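Local coordinates for putative branched-chain amino acid transport system substrate-binding protein (Rhodopseudomonas palustris, PDB 3TX6), which probably delivers lignin-derived aromatic acids to an ABC transporter as its periplasmic solute-binding component, and binds 3-(4-hydroxy-phenyl)pyruvic acid, at residues 84-87 / 88-92; 101-105 / 106-110; 152-155 / 156-160; 280-283 / 284-288; 343-346 / 347-350. All blocks are in the same frame, centred on the assembly; numbering follows the deposited sequence. Where two conformers were deposited one is given.

Contact 1: residues 84-87 / 88-92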
# COMPACT_ATOMS: atom_id res chain seq x y z
N ALA A 84 -7.64 -11.65 -5.18
CA ALA A 84 -8.20 -12.91 -4.73
C ALA A 84 -8.98 -12.79 -3.43
O ALA A 84 -10.09 -13.36 -3.30
CB ALA A 84 -7.11 -13.98 -4.60
N VAL A 85 -8.43 -12.08 -2.45
CA VAL A 85 -9.11 -11.88 -1.20
C VAL A 85 -10.42 -11.13 -1.43
O VAL A 85 -11.44 -11.48 -0.86
CB VAL A 85 -8.22 -11.15 -0.18
CG1 VAL A 85 -9.00 -10.83 1.10
CG2 VAL A 85 -6.96 -11.98 0.15
N SER A 86 -10.38 -10.11 -2.28
CA SER A 86 -11.58 -9.34 -2.60
C SER A 86 -12.66 -10.20 -3.22
O SER A 86 -13.85 -10.06 -2.86
CB SER A 86 -11.24 -8.11 -3.50
OG SER A 86 -12.37 -7.34 -3.75
N ASN A 87 -12.27 -11.12 -4.12
CA ASN A 87 -13.20 -12.06 -4.73
C ASN A 87 -13.92 -12.87 -3.66
O ASN A 87 -15.14 -12.98 -3.68
CB ASN A 87 -12.52 -13.02 -5.69
CG ASN A 87 -12.03 -12.34 -6.96
OD1 ASN A 87 -12.49 -11.24 -7.33
ND2 ASN A 87 -11.05 -12.96 -7.61
N VAL A 88 -13.16 -13.37 -2.69
CA VAL A 88 -13.73 -14.19 -1.63
C VAL A 88 -14.66 -13.35 -0.73
O VAL A 88 -15.78 -13.77 -0.40
CB VAL A 88 -12.64 -14.89 -0.80
CG1 VAL A 88 -13.26 -15.62 0.41
CG2 VAL A 88 -11.87 -15.87 -1.69
N ALA A 89 -14.18 -12.16 -0.34
CA ALA A 89 -14.88 -11.27 0.56
C ALA A 89 -16.23 -10.89 -0.01
O ALA A 89 -17.23 -10.86 0.71
CB ALA A 89 -14.07 -10.02 0.87
N ASN A 90 -16.26 -10.57 -1.30
CA ASN A 90 -17.50 -10.15 -1.91
C ASN A 90 -18.50 -11.28 -2.11
O ASN A 90 -19.71 -11.05 -2.07
CB ASN A 90 -17.28 -9.39 -3.21
CG ASN A 90 -16.86 -7.95 -2.96
OD1 ASN A 90 -17.71 -7.08 -2.82
ND2 ASN A 90 -15.53 -7.71 -2.83
N GLU A 91 -18.01 -12.49 -2.28
CA GLU A 91 -18.89 -13.66 -2.41
C GLU A 91 -19.46 -14.09 -1.05
O GLU A 91 -20.67 -14.36 -0.93
CB GLU A 91 -18.09 -14.79 -3.05
CG GLU A 91 -18.96 -15.96 -3.51
CD GLU A 91 -19.22 -17.04 -2.51
OE1 GLU A 91 -18.72 -16.96 -1.38
OE2 GLU A 91 -19.96 -17.99 -2.86
N ALA A 92 -18.61 -14.02 -0.02
CA ALA A 92 -18.99 -14.43 1.32
C ALA A 92 -19.74 -13.30 2.10
O ALA A 92 -20.29 -13.54 3.18
CB ALA A 92 -17.77 -14.87 2.13

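Contact 2: residues 101-105 / 106-110. With ENO (3-(4-hydroxy-phenyl)pyruvic acid), chain D.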
# COMPACT_ATOMS: atom_id res chain seq x y z
N PRO A 101 -2.78 -1.89 -3.14
CA PRO A 101 -3.72 -1.26 -4.05
C PRO A 101 -4.25 -2.39 -5.00
O PRO A 101 -3.61 -3.44 -5.21
CB PRO A 101 -2.93 -0.14 -4.69
CG PRO A 101 -1.52 -0.43 -4.47
CD PRO A 101 -1.40 -1.46 -3.38
N LEU A 102 -5.47 -2.27 -5.39
CA LEU A 102 -6.02 -3.16 -6.36
C LEU A 102 -7.04 -2.36 -7.17
O LEU A 102 -7.55 -1.32 -6.68
CB LEU A 102 -6.70 -4.36 -5.67
CG LEU A 102 -8.05 -4.14 -5.03
CD1 LEU A 102 -8.78 -5.48 -4.85
CD2 LEU A 102 -7.85 -3.40 -3.72
N PRO A 103 -7.34 -2.85 -8.37
CA PRO A 103 -8.44 -2.28 -9.12
C PRO A 103 -9.77 -2.64 -8.43
O PRO A 103 -10.16 -3.82 -8.40
CB PRO A 103 -8.33 -2.97 -10.49
CG PRO A 103 -7.00 -3.66 -10.50
CD PRO A 103 -6.67 -3.95 -9.09
N ILE A 104 -10.42 -1.64 -7.85
CA ILE A 104 -11.67 -1.87 -7.09
C ILE A 104 -12.80 -1.59 -8.06
O ILE A 104 -13.29 -0.47 -8.13
CB ILE A 104 -11.80 -1.05 -5.74
CG1 ILE A 104 -10.68 -1.42 -4.79
CG2 ILE A 104 -13.09 -1.45 -5.00
CD1 ILE A 104 -10.71 -0.77 -3.41
N THR A 105 -13.13 -2.61 -8.84
CA THR A 105 -14.19 -2.64 -9.82
C THR A 105 -15.58 -2.69 -9.16
O THR A 105 -15.72 -3.00 -7.98
CB THR A 105 -14.07 -3.89 -10.69
OG1 THR A 105 -14.15 -5.06 -9.85
CG2 THR A 105 -12.77 -3.89 -11.47
N PRO A 106 -16.62 -2.39 -9.93
CA PRO A 106 -17.95 -2.48 -9.35
C PRO A 106 -18.25 -3.84 -8.67
O PRO A 106 -18.92 -3.89 -7.67
CB PRO A 106 -18.85 -2.20 -10.55
CG PRO A 106 -18.03 -1.26 -11.39
CD PRO A 106 -16.65 -1.82 -11.29
N GLU A 107 -17.69 -4.92 -9.21
CA GLU A 107 -17.83 -6.26 -8.64
C GLU A 107 -17.17 -6.46 -7.25
O GLU A 107 -17.57 -7.32 -6.46
CB GLU A 107 -17.23 -7.25 -9.64
CG GLU A 107 -17.64 -8.69 -9.40
CD GLU A 107 -19.15 -8.88 -9.50
OE1 GLU A 107 -19.84 -8.02 -10.11
OE2 GLU A 107 -19.64 -9.90 -8.96
N ARG A 108 -16.16 -5.67 -6.98
CA ARG A 108 -15.40 -5.74 -5.73
C ARG A 108 -15.78 -4.66 -4.71
O ARG A 108 -15.37 -4.73 -3.55
CB ARG A 108 -13.94 -5.62 -6.09
CG ARG A 108 -13.41 -6.77 -6.89
CD ARG A 108 -11.99 -6.52 -7.40
NE ARG A 108 -11.70 -7.58 -8.38
CZ ARG A 108 -10.88 -7.46 -9.40
NH1 ARG A 108 -10.25 -6.31 -9.60
NH2 ARG A 108 -10.72 -8.48 -10.24
N ALA A 109 -16.47 -3.63 -5.15
CA ALA A 109 -16.63 -2.42 -4.35
C ALA A 109 -17.52 -2.57 -3.15
O ALA A 109 -17.35 -1.85 -2.17
CB ALA A 109 -17.13 -1.23 -5.17
N LYS A 110 -18.49 -3.47 -3.19
CA LYS A 110 -19.44 -3.51 -2.08
C LYS A 110 -18.76 -3.86 -0.77
O LYS A 110 -19.02 -3.21 0.21
CB LYS A 110 -20.57 -4.49 -2.36
CG LYS A 110 -21.63 -4.45 -1.28
CD LYS A 110 -22.89 -5.21 -1.65
CE LYS A 110 -23.86 -5.28 -0.46
NZ LYS A 110 -25.20 -5.90 -0.69
O4 ENO D . 0.49 -3.74 -4.59
C9 ENO D . 1.75 -2.42 -1.71
C8 ENO D . 1.38 -1.41 -0.84
C7 ENO D . 1.50 -0.06 -1.20
C6 ENO D . 1.90 0.24 -2.49
C5 ENO D . 2.30 -0.76 -3.37
C4 ENO D . 2.21 -2.12 -2.99
O3 ENO D . 1.09 0.91 -0.29
C3 ENO D . 2.69 -3.20 -3.91
C2 ENO D . 1.71 -3.92 -4.75
C1 ENO D . 2.22 -4.92 -5.67
O2 ENO D . 1.39 -5.57 -6.35
O1 ENO D . 3.46 -5.12 -5.79

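Contact 3: residues 152-155 / 156-160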
# COMPACT_ATOMS: atom_id res chain seq x y z
N PHE A 152 1.14 2.14 -15.33
CA PHE A 152 1.29 2.59 -16.71
C PHE A 152 0.08 3.35 -17.20
O PHE A 152 0.23 4.39 -17.82
CB PHE A 152 1.62 1.46 -17.69
CG PHE A 152 1.85 1.96 -19.08
CD1 PHE A 152 2.95 2.76 -19.37
CD2 PHE A 152 0.97 1.63 -20.09
CE1 PHE A 152 3.16 3.24 -20.65
CE2 PHE A 152 1.18 2.10 -21.37
CZ PHE A 152 2.27 2.89 -21.65
N ASN A 153 -1.12 2.85 -16.94
CA ASN A 153 -2.30 3.52 -17.41
C ASN A 153 -2.42 4.93 -16.84
O ASN A 153 -2.87 5.86 -17.54
CB ASN A 153 -3.55 2.73 -17.07
CG ASN A 153 -3.65 1.43 -17.83
OD1 ASN A 153 -2.94 1.20 -18.81
ND2 ASN A 153 -4.58 0.59 -17.39
N ASP A 154 -2.02 5.08 -15.59
CA ASP A 154 -2.05 6.38 -14.94
C ASP A 154 -1.01 7.33 -15.58
O ASP A 154 -1.30 8.52 -15.79
CB ASP A 154 -1.80 6.23 -13.42
CG ASP A 154 -1.87 7.56 -12.69
OD1 ASP A 154 -3.00 8.08 -12.59
OD2 ASP A 154 -0.81 8.11 -12.26
N LEU A 155 0.18 6.82 -15.89
CA LEU A 155 1.19 7.65 -16.56
C LEU A 155 0.66 8.14 -17.91
O LEU A 155 0.84 9.30 -18.28
CB LEU A 155 2.48 6.86 -16.77
CG LEU A 155 3.67 7.52 -17.44
CD1 LEU A 155 4.21 8.72 -16.69
CD2 LEU A 155 4.80 6.50 -17.71
N LYS A 156 -0.06 7.28 -18.61
CA LYS A 156 -0.54 7.59 -19.94
C LYS A 156 -1.70 8.59 -19.81
O LYS A 156 -1.75 9.56 -20.56
CB LYS A 156 -1.04 6.31 -20.59
CG LYS A 156 -0.92 6.19 -22.10
CD LYS A 156 -1.12 4.72 -22.47
CE LYS A 156 -2.57 4.26 -22.30
NZ LYS A 156 -2.78 2.88 -21.77
N LYS A 157 -2.60 8.38 -18.85
CA LYS A 157 -3.81 9.20 -18.80
C LYS A 157 -3.53 10.53 -18.09
O LYS A 157 -3.68 11.61 -18.66
CB LYS A 157 -4.97 8.43 -18.15
CG LYS A 157 -6.24 9.24 -17.92
CD LYS A 157 -7.33 8.39 -17.24
CE LYS A 157 -8.58 9.23 -16.93
NZ LYS A 157 -9.61 8.52 -16.12
N GLN A 158 -3.08 10.44 -16.86
CA GLN A 158 -2.83 11.59 -16.04
C GLN A 158 -1.52 12.25 -16.43
O GLN A 158 -1.41 13.50 -16.56
CB GLN A 158 -2.88 11.17 -14.55
CG GLN A 158 -2.61 12.33 -13.64
CD GLN A 158 -2.87 12.07 -12.19
OE1 GLN A 158 -3.16 13.03 -11.47
NE2 GLN A 158 -2.76 10.81 -11.74
N GLY A 159 -0.51 11.42 -16.65
CA GLY A 159 0.83 11.95 -16.84
C GLY A 159 0.98 12.72 -18.13
O GLY A 159 1.46 13.85 -18.15
N GLU A 160 0.51 12.14 -19.21
CA GLU A 160 0.51 12.82 -20.49
C GLU A 160 -0.25 14.09 -20.42
O GLU A 160 0.16 15.05 -21.03
CB GLU A 160 -0.12 11.99 -21.60
CG GLU A 160 0.69 10.82 -22.09
CD GLU A 160 0.01 10.09 -23.26
OE1 GLU A 160 -1.20 10.30 -23.52
OE2 GLU A 160 0.69 9.30 -23.92

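Contact 4: residues 280-283 / 284-288. With ENO (3-(4-hydroxy-phenyl)pyruvic acid), chain D.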
# COMPACT_ATOMS: atom_id res chain seq x y z
N ARG A 280 10.78 1.87 10.26
CA ARG A 280 9.43 2.24 9.80
C ARG A 280 9.27 1.85 8.33
O ARG A 280 10.22 1.84 7.56
CB ARG A 280 9.24 3.72 9.96
CG ARG A 280 10.18 4.59 9.08
CD ARG A 280 10.15 6.06 9.42
NE ARG A 280 10.58 6.31 10.78
CZ ARG A 280 10.55 7.51 11.36
NH1 ARG A 280 10.12 8.56 10.67
NH2 ARG A 280 10.94 7.65 12.63
N SER A 281 8.03 1.60 7.93
CA SER A 281 7.69 1.29 6.54
C SER A 281 6.28 1.75 6.18
O SER A 281 5.38 1.83 7.01
CB SER A 281 7.86 -0.19 6.21
OG SER A 281 6.95 -0.99 6.94
N GLN A 282 6.14 1.97 4.89
CA GLN A 282 4.84 2.08 4.20
C GLN A 282 3.91 0.96 4.62
O GLN A 282 2.72 1.17 4.84
CB GLN A 282 5.09 2.01 2.69
CG GLN A 282 3.88 2.08 1.77
CD GLN A 282 3.24 3.45 1.64
OE1 GLN A 282 3.77 4.46 2.14
NE2 GLN A 282 2.11 3.48 0.95
N PHE A 283 4.46 -0.24 4.71
CA PHE A 283 3.66 -1.48 4.78
C PHE A 283 3.14 -1.77 6.19
O PHE A 283 1.94 -2.06 6.39
CB PHE A 283 4.50 -2.64 4.20
CG PHE A 283 5.13 -2.24 2.91
CD1 PHE A 283 4.32 -1.97 1.84
CD2 PHE A 283 6.51 -2.05 2.78
CE1 PHE A 283 4.85 -1.47 0.66
CE2 PHE A 283 7.05 -1.58 1.58
CZ PHE A 283 6.22 -1.29 0.51
N ALA A 284 4.02 -1.63 7.19
CA ALA A 284 3.60 -1.76 8.60
C ALA A 284 2.35 -0.86 8.86
O ALA A 284 1.45 -1.21 9.60
CB ALA A 284 4.72 -1.37 9.54
N ALA A 285 2.40 0.35 8.29
CA ALA A 285 1.38 1.33 8.48
C ALA A 285 0.03 0.87 7.96
O ALA A 285 -1.00 1.28 8.52
CB ALA A 285 1.82 2.65 7.84
N HIS A 286 -0.02 0.08 6.90
CA HIS A 286 -1.32 -0.34 6.37
C HIS A 286 -2.06 -1.26 7.31
O HIS A 286 -3.26 -1.08 7.49
CB HIS A 286 -1.23 -0.95 4.98
CG HIS A 286 -0.66 -0.03 3.95
ND1 HIS A 286 -0.97 1.30 3.85
CD2 HIS A 286 0.22 -0.31 2.91
CE1 HIS A 286 -0.30 1.83 2.79
NE2 HIS A 286 0.42 0.85 2.22
N SER A 287 -1.38 -2.25 7.90
CA SER A 287 -2.07 -3.08 8.89
C SER A 287 -2.42 -2.29 10.16
O SER A 287 -3.53 -2.39 10.68
CB SER A 287 -1.34 -4.40 9.22
OG SER A 287 -0.11 -4.10 9.67
N PHE A 288 -1.50 -1.46 10.64
CA PHE A 288 -1.78 -0.58 11.78
C PHE A 288 -3.02 0.28 11.52
O PHE A 288 -3.91 0.39 12.36
CB PHE A 288 -0.55 0.28 12.07
CG PHE A 288 -0.69 1.19 13.24
CD1 PHE A 288 -0.37 0.73 14.52
CD2 PHE A 288 -1.06 2.50 13.09
CE1 PHE A 288 -0.44 1.56 15.60
CE2 PHE A 288 -1.11 3.34 14.19
CZ PHE A 288 -0.82 2.86 15.44
O4 ENO D . 0.49 -3.74 -4.59
C9 ENO D . 1.75 -2.42 -1.71
C8 ENO D . 1.38 -1.41 -0.84
C7 ENO D . 1.50 -0.06 -1.20
C6 ENO D . 1.90 0.24 -2.49
C5 ENO D . 2.30 -0.76 -3.37
C4 ENO D . 2.21 -2.12 -2.99
O3 ENO D . 1.09 0.91 -0.29
C3 ENO D . 2.69 -3.20 -3.91
C2 ENO D . 1.71 -3.92 -4.75
C1 ENO D . 2.22 -4.92 -5.67
O2 ENO D . 1.39 -5.57 -6.35
O1 ENO D . 3.46 -5.12 -5.79

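Contact 5: residues 343-346 / 347-350. With SO4 (sulfate ion), chain B.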
# COMPACT_ATOMS: atom_id res chain seq x y z
N LEU A 343 -9.21 8.78 0.18
CA LEU A 343 -8.05 9.56 0.56
C LEU A 343 -7.89 10.83 -0.27
O LEU A 343 -8.44 10.94 -1.38
CB LEU A 343 -6.79 8.68 0.45
CG LEU A 343 -6.64 7.58 1.51
CD1 LEU A 343 -5.46 6.64 1.19
CD2 LEU A 343 -6.56 8.20 2.93
N ASP A 344 -7.12 11.75 0.30
CA ASP A 344 -6.83 13.03 -0.32
C ASP A 344 -5.35 13.37 -0.16
O ASP A 344 -4.53 12.48 0.13
CB ASP A 344 -7.81 14.10 0.17
CG ASP A 344 -7.62 14.53 1.65
OD1 ASP A 344 -6.59 14.24 2.27
OD2 ASP A 344 -8.53 15.21 2.18
N ASP A 345 -4.99 14.62 -0.38
CA ASP A 345 -3.60 15.08 -0.28
C ASP A 345 -2.91 14.83 1.05
O ASP A 345 -1.67 14.76 1.08
CB ASP A 345 -3.51 16.59 -0.59
CG ASP A 345 -3.65 16.89 -2.06
OD1 ASP A 345 -3.86 15.94 -2.85
OD2 ASP A 345 -3.51 18.07 -2.44
N ARG A 346 -3.67 14.70 2.13
CA ARG A 346 -3.09 14.39 3.42
C ARG A 346 -2.46 12.97 3.43
O ARG A 346 -1.75 12.67 4.39
CB ARG A 346 -4.13 14.56 4.55
CG ARG A 346 -4.61 16.02 4.76
CD ARG A 346 -5.80 16.09 5.69
NE ARG A 346 -6.99 15.52 5.07
CZ ARG A 346 -8.18 15.43 5.67
NH1 ARG A 346 -9.18 14.88 5.00
NH2 ARG A 346 -8.38 15.89 6.90
N SER A 347 -2.70 12.16 2.40
CA SER A 347 -2.24 10.78 2.36
C SER A 347 -0.91 10.58 1.68
O SER A 347 -0.47 9.45 1.54
CB SER A 347 -3.24 9.85 1.70
OG SER A 347 -3.33 10.04 0.27
N ARG A 348 -0.25 11.63 1.25
CA ARG A 348 1.05 11.46 0.63
C ARG A 348 2.03 12.58 0.82
O ARG A 348 1.68 13.73 0.99
CB ARG A 348 0.90 11.19 -0.84
CG ARG A 348 0.76 12.41 -1.73
CD ARG A 348 -0.52 13.20 -1.57
NE ARG A 348 -0.47 14.37 -2.43
CZ ARG A 348 0.21 15.49 -2.20
NH1 ARG A 348 0.88 15.70 -1.08
NH2 ARG A 348 0.13 16.46 -3.08
N ILE A 349 3.28 12.18 0.78
CA ILE A 349 4.40 13.10 0.75
C ILE A 349 5.32 12.61 -0.32
O ILE A 349 5.16 11.49 -0.84
CB ILE A 349 5.15 13.16 2.10
CG1 ILE A 349 5.79 11.78 2.47
CG2 ILE A 349 4.22 13.64 3.20
CD1 ILE A 349 6.63 11.85 3.73
N LEU A 350 6.30 13.42 -0.64
CA LEU A 350 7.27 13.04 -1.62
C LEU A 350 8.61 12.91 -0.91
O LEU A 350 9.02 13.80 -0.13
CB LEU A 350 7.37 14.11 -2.70
CG LEU A 350 8.27 13.79 -3.92
CD1 LEU A 350 7.82 12.60 -4.76
CD2 LEU A 350 8.39 15.03 -4.82
S SO4 B . 2.34 19.01 -1.66
O1 SO4 B . 2.61 18.95 -3.13
O2 SO4 B . 3.06 17.92 -0.95
O3 SO4 B . 2.81 20.32 -1.14
O4 SO4 B . 0.88 18.91 -1.43

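Contact 1: residues 84-87 / 88-92
S86 and N90 meet one helical turn apart in a local i to i+4 contact on helix 79-92, the helix of the beta-alpha-beta unit that runs from strand 72-75 to strand 96-98. The carbonyl oxygen S86 O is gripped twice by the same residue. N90 N brings the regular helical bond at 2.9 Å, and the side-chain N90 ND2 bends back to the same S86 O, also at 2.9 Å and nearly straight (167°). The two donors come from opposite faces of the carbonyl plane, and S86 O lies in the amide plane of N90. With CG of N90 beside its own backbone N (chi1 -78°), the amide folds back along the helix instead of leading outward. N90 OD1 accepts from W111 N, ND2 also gives to R108 O, and S86 OG pairs with S112 OG. Replacing N90 by an alanine would probably leave W111 N and R108 O without their side-chain partner and S86 O with its helical bond alone. Away from this polar edge, V88 N makes the helical hydrogen bond to A84 O (3.1 Å), and the V88 side chain packs on T58 and A61 of helix 54-67. One amide thus serves both its own helix and the following chain, so the bonding fixes the rotation of the N90 side chain and couples the end of this helix to residues 108-112.

Contact 2: residues 101-105 / 106-110
R108 reaches back along the chain over T105 to P103, starting from a turn whose N-H groups converge on T105 O. R108 CB lies 3.7 Å from T105 O, while R108 N binds that oxygen at 2.9 Å from above the carbonyl plane. The next carbon, R108 CG, is placed beside the backbone N (chi1 -66°) and passes T105 OG1 at 3.5 Å. From there the chain runs extended to NE: R108 CD lies 3.4 Å from P103 O and touches L102 CD1, and NE passes beneath the T105 hydroxyl, which covers one face of the guanidinium. At the tip, R108 NH1 gives a 2.8 Å bond to P103 O; the oxygen sits almost exactly in the guanidinium plane, and the N-H...O angle is 154°. This bond holds the flat group in place, and V83, S86 and N87 of helix 79-92 pack against the arginine. I104 CG2 rests against A109, 4.0 Å from A109 CB. A109 N makes a weak bond to T105 O. The arginine thus bridges T105 and P103 where the loop from strand 96-98 enters the short helix 106-109 of a periplasmic binding protein, a loop in which P101 lines the ligand pocket, P101 CD lying 3.2 Å from ENO O4.

Contact 3: residues 152-155 / 156-160
D154 and Q158, one turn apart on helix 146-161, are joined through backbone and side chain alike. Q158 N lies 2.8 Å from D154 O, and Q158 NE2 gives a 2.9 Å bond to D154 OD1, entering on the syn lone pair of that oxygen. The two side chains run alongside each other, yet their carboxylate and amide planes are 89° apart, and the bond is bent (136°). Both lead their next carbon away from the backbone N (D154 chi1 -178°), which lays them along the same flank. Each has a second mate on the neighbouring helix 119-130: D154 OD2 meets Y127 OH, and Q158 NE2 also gives to P120 O. D154 O takes a further bond from G159 N at 3.1 Å, five residues on, marking a pi-type widening of the helix that links strands 137-143 and 165-172 in a beta-alpha-beta unit. Farther round, K156 bends at its third and fourth torsions; K156 NZ makes a weak bond to N153 OD1 (3.4 Å), while K156 CD lies 3.7 Å from F152 CE2, the lysine chain passing obliquely by the ring. L155 turns inward against V138 and Y140 of strand 137-143 and I166 of strand 165-172.

Contact 4: residues 280-283 / 284-288
The phenol oxygen ENO O3 is held by two side chains that stand one turn apart, Q282 and H286. H286 NE2 lies 2.6 Å from ENO O3, a short hydrogen bond in which either atom could be the donor. Q282 NE2 gives a 3.0 Å bond to the same ENO O3, almost perfectly straight at 176°. The amide and the imidazole cross with their planes 86° apart, and ENO O3 sits at the edge of the imidazole, near its plane. Q282 O lies 3.4 Å from the plane of the H286 ring, over its centre, so the backbone carbonyl covers one face. Q282 starts with CG opposite its backbone N (chi1 179°) and then bends at the next bond, bringing NE2 round to the ligand; Q117 OE1 accepts from that NE2, and Q282 OE1 from G246 N, which hold the amide's orientation. A leucine in place of H286 is likely to leave O3 with one fewer polar partner and Q282 O facing an apolar side chain. F283 presents its edge to the ligand, F283 CE1 being 3.8 Å from ENO C8, while CB of Q282 lies over one face of its ring. The helix itself begins with a cap: S281 OG accepts a nearly straight bond from A284 N at 3.0 Å, with S281 in the N-cap position. The first turn of helix 282-304 therefore serves as a wall of the ligand pocket, recognising the hydroxyl end of an aromatic acid in this periplasmic binding protein.

Contact 5: residues 343-346 / 347-350
Around S347 the backbone makes a short 3-10 turn that leads into strand 349-354, with S347 N bonded to D344 O at 2.9 Å. An Asx turn overlaps its start: D344 OD1 accepts from R346 N, two residues on, at 3.0 Å. D344 O is gripped a second time by S347 OG at 2.7 Å, nearly in line with the C=O bond, whereas S347 N comes from above the carbonyl plane. The hydroxyl gets there because OG sits between its backbone N and carbonyl carbon (chi1 71°), and L343 CB packs against S347 OG at 3.7 Å. The D344 carboxylate also holds R346 side-on, R346 NE to D344 OD1 and R346 NH1 to D344 OD2, the latter a salt bridge of 2.9 Å. D345 and R348 lie side by side with carboxylate and guanidinium stacked, their planes 25° apart. Their salt bridge is long and rests on charge alone, with no N-H aimed at the carboxylate. The edge of the R348 guanidinium turns instead to a sulfate ion, probably from the crystallisation liquor, while I121 and M122 of helix 119-130 touch the arginine. R348 NH1 bonds sulfate O2 at 3.1 Å, and R348 NH2 bonds sulfate O4 at 3.0 Å.

Overall arrangement
From the N terminus, the five contacts follow in series; each closes only a short turn, and none nests in or crosses another. Contact 1 lies on helix 79-92 and touches contact 2, in the loop and short helix that follow strand 96-98; both belong to the six-stranded half of the protein. Contact 3 lies on helix 146-161 beside the seven-stranded sheet, its centre about 29 Å from that of contact 1. Contact 4 opens helix 282-304, packs on helices 21-29 and 261-275, and shares the bound ENO with contact 2, though their nearest atoms are about 6 Å apart. Contact 5 leads into strand 349-354 of the seven-stranded sheet, about 7 Å from contact 4 at the nearest atoms.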